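Local coordinates for protein GrgF (Penicillium sp. sh18, PDB 6LZH) that probably acts as a polyketide transferase with an alpha/beta hydrolase fold, joining two polyketide chains in the biosynthesis of the fungal furanone gregatin A, at residues L114-N119 / A138-S143; M234-L239 / D247-F252. All blocks are in the same frame, centred on the assembly; numbering follows the deposited sequence.

Contact 1: L114-N119 / A138-S143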
loop_
_atom_site.group_PDB
_atom_site.type_symbol
_atom_site.label_atom_id
_atom_site.label_comp_id
_atom_site.label_asym_id
_atom_site.label_seq_id
_atom_site.Cartn_x
_atom_site.Cartn_y
_atom_site.Cartn_z
ATOM N N LEU A 114 -0.871 -15.444 13.047
ATOM C CA LEU A 114 -0.090 -16.589 12.593
ATOM C C LEU A 114 0.216 -16.429 11.107
ATOM O O LEU A 114 -0.674 -16.126 10.307
ATOM C CB LEU A 114 -0.856 -17.896 12.835
ATOM C CG LEU A 114 -0.243 -19.163 12.237
ATOM C CD1 LEU A 114 1.116 -19.505 12.900
ATOM C CD2 LEU A 114 -1.198 -20.328 12.375
ATOM N N CYS A 115 1.477 -16.629 10.736
ATOM C CA CYS A 115 1.892 -16.676 9.326
ATOM C C CYS A 115 1.574 -15.322 8.697
ATOM O O CYS A 115 2.059 -14.292 9.199
ATOM C CB CYS A 115 1.228 -17.902 8.677
ATOM S SG CYS A 115 1.573 -18.111 6.885
ATOM N N PHE A 116 0.814 -15.240 7.598
ATOM C CA PHE A 116 0.498 -13.940 7.020
ATOM C C PHE A 116 -0.244 -13.059 8.019
ATOM O O PHE A 116 -0.082 -11.837 8.001
ATOM C CB PHE A 116 -0.319 -14.120 5.741
ATOM C CG PHE A 116 -0.650 -12.801 5.073
ATOM C CD1 PHE A 116 0.262 -12.197 4.244
ATOM C CD2 PHE A 116 -1.869 -12.176 5.293
ATOM C CE1 PHE A 116 -0.022 -10.995 3.627
ATOM C CE2 PHE A 116 -2.160 -10.974 4.685
ATOM C CZ PHE A 116 -1.240 -10.384 3.855
ATOM N N GLY A 117 -1.059 -13.659 8.892
ATOM C CA GLY A 117 -1.722 -12.898 9.937
ATOM C C GLY A 117 -0.753 -12.206 10.880
ATOM O O GLY A 117 -1.094 -11.161 11.447
ATOM N N GLY A 118 0.463 -12.747 11.017
ATOM C CA GLY A 118 1.465 -12.126 11.859
ATOM C C GLY A 118 2.106 -10.930 11.202
ATOM O O GLY A 118 2.485 -9.979 11.885
ATOM N N ASN A 119 2.228 -10.963 9.876
ATOM C CA ASN A 119 2.652 -9.789 9.126
ATOM C C ASN A 119 1.654 -8.651 9.325
ATOM O O ASN A 119 2.025 -7.541 9.713
ATOM C CB ASN A 119 2.789 -10.166 7.649
ATOM C CG ASN A 119 3.235 -9.003 6.761
ATOM O OD1 ASN A 119 2.584 -7.970 6.696
ATOM N ND2 ASN A 119 4.336 -9.200 6.043
ATOM N N ALA A 138 5.337 -17.212 13.695
ATOM C CA ALA A 138 5.887 -17.590 12.407
ATOM C C ALA A 138 5.453 -16.632 11.292
ATOM O O ALA A 138 4.899 -17.085 10.279
ATOM C CB ALA A 138 5.503 -19.031 12.078
ATOM N N PRO A 139 5.686 -15.318 11.428
ATOM C CA PRO A 139 5.138 -14.373 10.442
ATOM C C PRO A 139 5.744 -14.547 9.061
ATOM O O PRO A 139 6.940 -14.808 8.910
ATOM C CB PRO A 139 5.493 -13.003 11.024
ATOM C CG PRO A 139 6.693 -13.254 11.911
ATOM C CD PRO A 139 6.374 -14.618 12.531
ATOM N N LEU A 140 4.895 -14.388 8.044
ATOM C CA LEU A 140 5.349 -14.400 6.655
ATOM C C LEU A 140 5.891 -13.011 6.336
ATOM O O LEU A 140 5.156 -12.026 6.433
ATOM C CB LEU A 140 4.192 -14.778 5.728
ATOM C CG LEU A 140 4.245 -14.640 4.201
ATOM C CD1 LEU A 140 5.592 -15.046 3.637
ATOM C CD2 LEU A 140 3.148 -15.517 3.610
ATOM N N ILE A 141 7.178 -12.922 6.013
ATOM C CA ILE A 141 7.845 -11.630 5.870
ATOM C C ILE A 141 7.933 -11.197 4.409
ATOM O O ILE A 141 7.746 -10.019 4.092
ATOM C CB ILE A 141 9.249 -11.666 6.519
ATOM C CG1 ILE A 141 9.162 -11.932 8.024
ATOM C CG2 ILE A 141 10.001 -10.369 6.262
ATOM C CD1 ILE A 141 8.162 -11.056 8.763
ATOM N N ASP A 142 8.236 -12.121 3.496
ATOM C CA ASP A 142 8.472 -11.739 2.109
ATOM C C ASP A 142 7.774 -12.708 1.172
ATOM O O ASP A 142 7.990 -13.919 1.258
ATOM C CB ASP A 142 9.976 -11.695 1.805
ATOM C CG ASP A 142 10.274 -11.199 0.402
ATOM O OD1 ASP A 142 9.624 -10.220 -0.042
ATOM O OD2 ASP A 142 11.165 -11.784 -0.249
ATOM N N SER A 143 6.949 -12.163 0.277
ATOM C CA SER A 143 6.269 -12.920 -0.766
ATOM C C SER A 143 6.907 -12.746 -2.136
ATOM O O SER A 143 6.375 -13.280 -3.116
ATOM C CB SER A 143 4.793 -12.505 -0.847
ATOM O OG SER A 143 3.979 -13.340 -0.048
HETATM O O HOH W 1 6.153 -7.781 3.912
#

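Contact 2: M234-L239 / D247-F252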
loop_
_atom_site.group_PDB
_atom_site.type_symbol
_atom_site.label_atom_id
_atom_site.label_comp_id
_atom_site.label_asym_id
_atom_site.label_seq_id
_atom_site.Cartn_x
_atom_site.Cartn_y
_atom_site.Cartn_z
ATOM N N MET A 234 7.757 -11.867 18.991
ATOM C CA MET A 234 7.798 -12.766 17.854
ATOM C C MET A 234 8.039 -14.186 18.330
ATOM O O MET A 234 8.874 -14.423 19.217
ATOM C CB MET A 234 8.890 -12.384 16.856
ATOM C CG MET A 234 8.716 -13.145 15.540
ATOM S SD MET A 234 9.925 -12.611 14.326
ATOM C CE MET A 234 9.371 -10.943 13.952
ATOM N N VAL A 235 7.326 -15.125 17.714
ATOM C CA VAL A 235 7.439 -16.550 18.023
ATOM C C VAL A 235 7.842 -17.265 16.748
ATOM O O VAL A 235 7.029 -17.418 15.821
ATOM C CB VAL A 235 6.140 -17.121 18.597
ATOM C CG1 VAL A 235 6.295 -18.618 18.865
ATOM C CG2 VAL A 235 5.772 -16.357 19.862
ATOM N N THR A 236 9.101 -17.695 16.694
ATOM C CA THR A 236 9.733 -18.112 15.449
ATOM C C THR A 236 10.142 -19.574 15.564
ATOM O O THR A 236 10.980 -19.912 16.418
ATOM C CB THR A 236 10.952 -17.226 15.148
ATOM O OG1 THR A 236 10.517 -15.897 14.829
ATOM C CG2 THR A 236 11.756 -17.775 13.984
ATOM N N PRO A 237 9.588 -20.470 14.751
ATOM C CA PRO A 237 10.094 -21.843 14.734
ATOM C C PRO A 237 11.544 -21.834 14.276
ATOM O O PRO A 237 11.923 -21.057 13.398
ATOM C CB PRO A 237 9.175 -22.555 13.733
ATOM C CG PRO A 237 7.914 -21.673 13.646
ATOM C CD PRO A 237 8.478 -20.273 13.794
ATOM N N GLU A 238 12.370 -22.666 14.925
ATOM C CA GLU A 238 13.802 -22.677 14.614
ATOM C C GLU A 238 14.065 -23.160 13.194
ATOM O O GLU A 238 15.001 -22.685 12.536
ATOM C CB GLU A 238 14.568 -23.551 15.614
ATOM C CG GLU A 238 16.043 -23.820 15.240
ATOM C CD GLU A 238 16.715 -24.870 16.141
ATOM O OE1 GLU A 238 16.032 -25.494 16.979
ATOM O OE2 GLU A 238 17.933 -25.092 15.995
ATOM N N LEU A 239 13.245 -24.076 12.705
ATOM C CA LEU A 239 13.480 -24.786 11.456
ATOM C C LEU A 239 12.382 -24.488 10.442
ATOM O O LEU A 239 11.939 -25.370 9.698
ATOM C CB LEU A 239 13.587 -26.288 11.712
ATOM C CG LEU A 239 14.620 -26.673 12.777
ATOM C CD1 LEU A 239 14.582 -28.194 13.035
ATOM C CD2 LEU A 239 16.029 -26.183 12.376
ATOM N N ASP A 247 14.274 -14.891 7.549
ATOM C CA ASP A 247 13.405 -13.746 7.276
ATOM C C ASP A 247 12.751 -13.237 8.558
ATOM O O ASP A 247 12.698 -12.025 8.802
ATOM C CB ASP A 247 12.323 -14.129 6.269
ATOM C CG ASP A 247 12.850 -14.268 4.858
ATOM O OD1 ASP A 247 14.001 -13.864 4.604
ATOM O OD2 ASP A 247 12.087 -14.772 4.013
ATOM N N GLN A 248 12.202 -14.149 9.365
ATOM C CA GLN A 248 11.537 -13.733 10.606
ATOM C C GLN A 248 12.509 -13.020 11.543
ATOM O O GLN A 248 12.168 -11.998 12.156
ATOM C CB GLN A 248 10.919 -14.946 11.322
ATOM C CG GLN A 248 9.869 -15.739 10.516
ATOM C CD GLN A 248 9.343 -16.963 11.274
ATOM O OE1 GLN A 248 9.058 -16.893 12.480
ATOM N NE2 GLN A 248 9.210 -18.098 10.567
ATOM N N LEU A 249 13.734 -13.539 11.667
ATOM C CA LEU A 249 14.707 -12.906 12.557
ATOM C C LEU A 249 15.174 -11.578 11.990
ATOM O O LEU A 249 15.438 -10.636 12.746
ATOM C CB LEU A 249 15.897 -13.837 12.787
ATOM C CG LEU A 249 15.490 -15.121 13.533
ATOM C CD1 LEU A 249 16.702 -15.968 13.894
ATOM C CD2 LEU A 249 14.661 -14.776 14.775
ATOM N N ASN A 250 15.243 -11.479 10.663
ATOM C CA ASN A 250 15.528 -10.197 10.029
ATOM C C ASN A 250 14.472 -9.167 10.408
ATOM O O ASN A 250 14.795 -8.033 10.778
ATOM C CB ASN A 250 15.607 -10.387 8.510
ATOM C CG ASN A 250 16.954 -10.976 8.069
ATOM O OD1 ASN A 250 17.920 -10.965 8.842
ATOM N ND2 ASN A 250 17.030 -11.474 6.833
ATOM N N CYS A 251 13.203 -9.560 10.365
ATOM C CA CYS A 251 12.146 -8.654 10.798
ATOM C C CYS A 251 12.323 -8.270 12.270
ATOM O O CYS A 251 12.249 -7.084 12.631
ATOM C CB CYS A 251 10.784 -9.299 10.540
ATOM S SG CYS A 251 9.371 -8.213 10.892
ATOM N N PHE A 252 12.564 -9.262 13.135
ATOM C CA PHE A 252 12.803 -8.961 14.548
ATOM C C PHE A 252 13.965 -7.986 14.714
ATOM O O PHE A 252 13.904 -7.072 15.544
ATOM C CB PHE A 252 13.073 -10.237 15.346
ATOM C CG PHE A 252 13.078 -10.026 16.850
ATOM C CD1 PHE A 252 11.880 -9.971 17.550
ATOM C CD2 PHE A 252 14.267 -9.869 17.555
ATOM C CE1 PHE A 252 11.852 -9.752 18.914
ATOM C CE2 PHE A 252 14.256 -9.661 18.961
ATOM C CZ PHE A 252 13.036 -9.595 19.626
#

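Contact 1: L114-N119 / A138-S143
Cys-115 and Leu-140 meet where the nucleophile elbow of the alpha/beta hydrolase fold, the sharp turn from strand 108-114 into helix 116-127, leans on the loop that leaves strand 133-137. Cys-115, very probably the catalytic nucleophile, sits at the N-cap of that helix with a positive phi of 62°, the strained backbone expected of an elbow. Its carbonyl oxygen is gripped from opposite faces: Gly-118 N bonds to it from within the helix turn, and Leu-140 N donates a hydrogen bond from above the carbonyl plane, 3.1 Å from Cys-115 O. Pro-139 CA adds a CA-H...O contact to the same oxygen, while Cys-115 CA returns one to Ala-138 O at 3.2 Å. With SG anti to the backbone N (chi1 178°), the thiol lies beside His-269, and SG still touches Leu-140 CB at 4.4 Å. Leu-140 points at the elbow; its CB lies 3.9 Å from Phe-116 N, and its CD2 stands at the edge of the Phe-116 ring, near the ring plane. Beyond this, Pro-139 CB packs alongside the helix backbone, 4.0 Å from Gly-118 C. Even a single CB on Gly-118 would crowd Pro-139 CB. Asn-119 then secures the loop with its amide, whose OD1 accepts a hydrogen bond from Trp-218 NE1. ND2 donates one to Leu-140 O (3.0 Å) that lies in the carbonyl plane and nearly in the amide's own plane, and a water bridges the same ND2 to Ile-141 O, 2.8 Å from the water oxygen.

Contact 2: M234-L239 / D247-F252
The beta-alpha-beta unit of strand 232-237, helix 245-254 and strand 259-264 supplies this contact, in which Met-234 and Thr-236 on the first strand face Gln-248, Cys-251 and Phe-252 on the helix. Strand and helix segments run nearly antiparallel, at 157°, with axes 9.3 Å apart. Gln-248 carries the polar half. Its chain, extended beyond CG, and that of Thr-236 approach from opposite directions, and Thr-236 OG1 donates to Gln-248 OE1 at 2.9 Å, tilted 35° from the carbonyl plane. The threonine methyl also presses against the amide, CG2 lying 3.2 Å from Gln-248 OE1. The side chains of Pro-237 and Gln-248 cross at about a right angle, with Pro-237 CD near the amide. The other end of the amide, NE2, bonds to Cys-243 O and makes a weak hydrogen bond to Asp-240, a likely active-site residue, so both ends of the group are held and its rotation is fixed. An alanine at Gln-248 is likely to leave the Thr-236 hydroxyl and the Cys-243 carbonyl without their mates and open a gap beside Asp-240. Met-234 fills the rest: with its chain bent at chi3 (-69°), the sulfur lies against the helix backbone, SD approaching Gln-248 O to 3.2 Å. Its apolar contacts are CE with Cys-251 CB at 4.0 Å and CB with Phe-252 CD1 at 3.9 Å, oblique to a ring that also makes a cation-pi contact with Lys-259. A helix running back against the strand it follows, before parallel strand 259-264, is the beta-alpha-beta crossover of the alpha/beta hydrolase fold.

In the fold
Both contacts are buried beside the same central sheet, but contact 1 lies nearer the centre of the chain, about 6 Å from it between centres against about 15 Å for contact 2, whose outer side is partly exposed at Leu-249 and Phe-252. They differ in chemistry: contact 1 is a loop held to a helix start largely by backbone and amide hydrogen bonds, whereas contact 2 is strand-on-helix packing with a single side-chain bond. They also touch directly. Ala-138 N probably bonds to Val-235 O at 2.7 Å, and Gln-248 reaches Ala-138 and Pro-139. In series along the chain, they bring the probable nucleophile and the neighbourhood of Asp-240 together, illustrating how such an active site is assembled at strand ends.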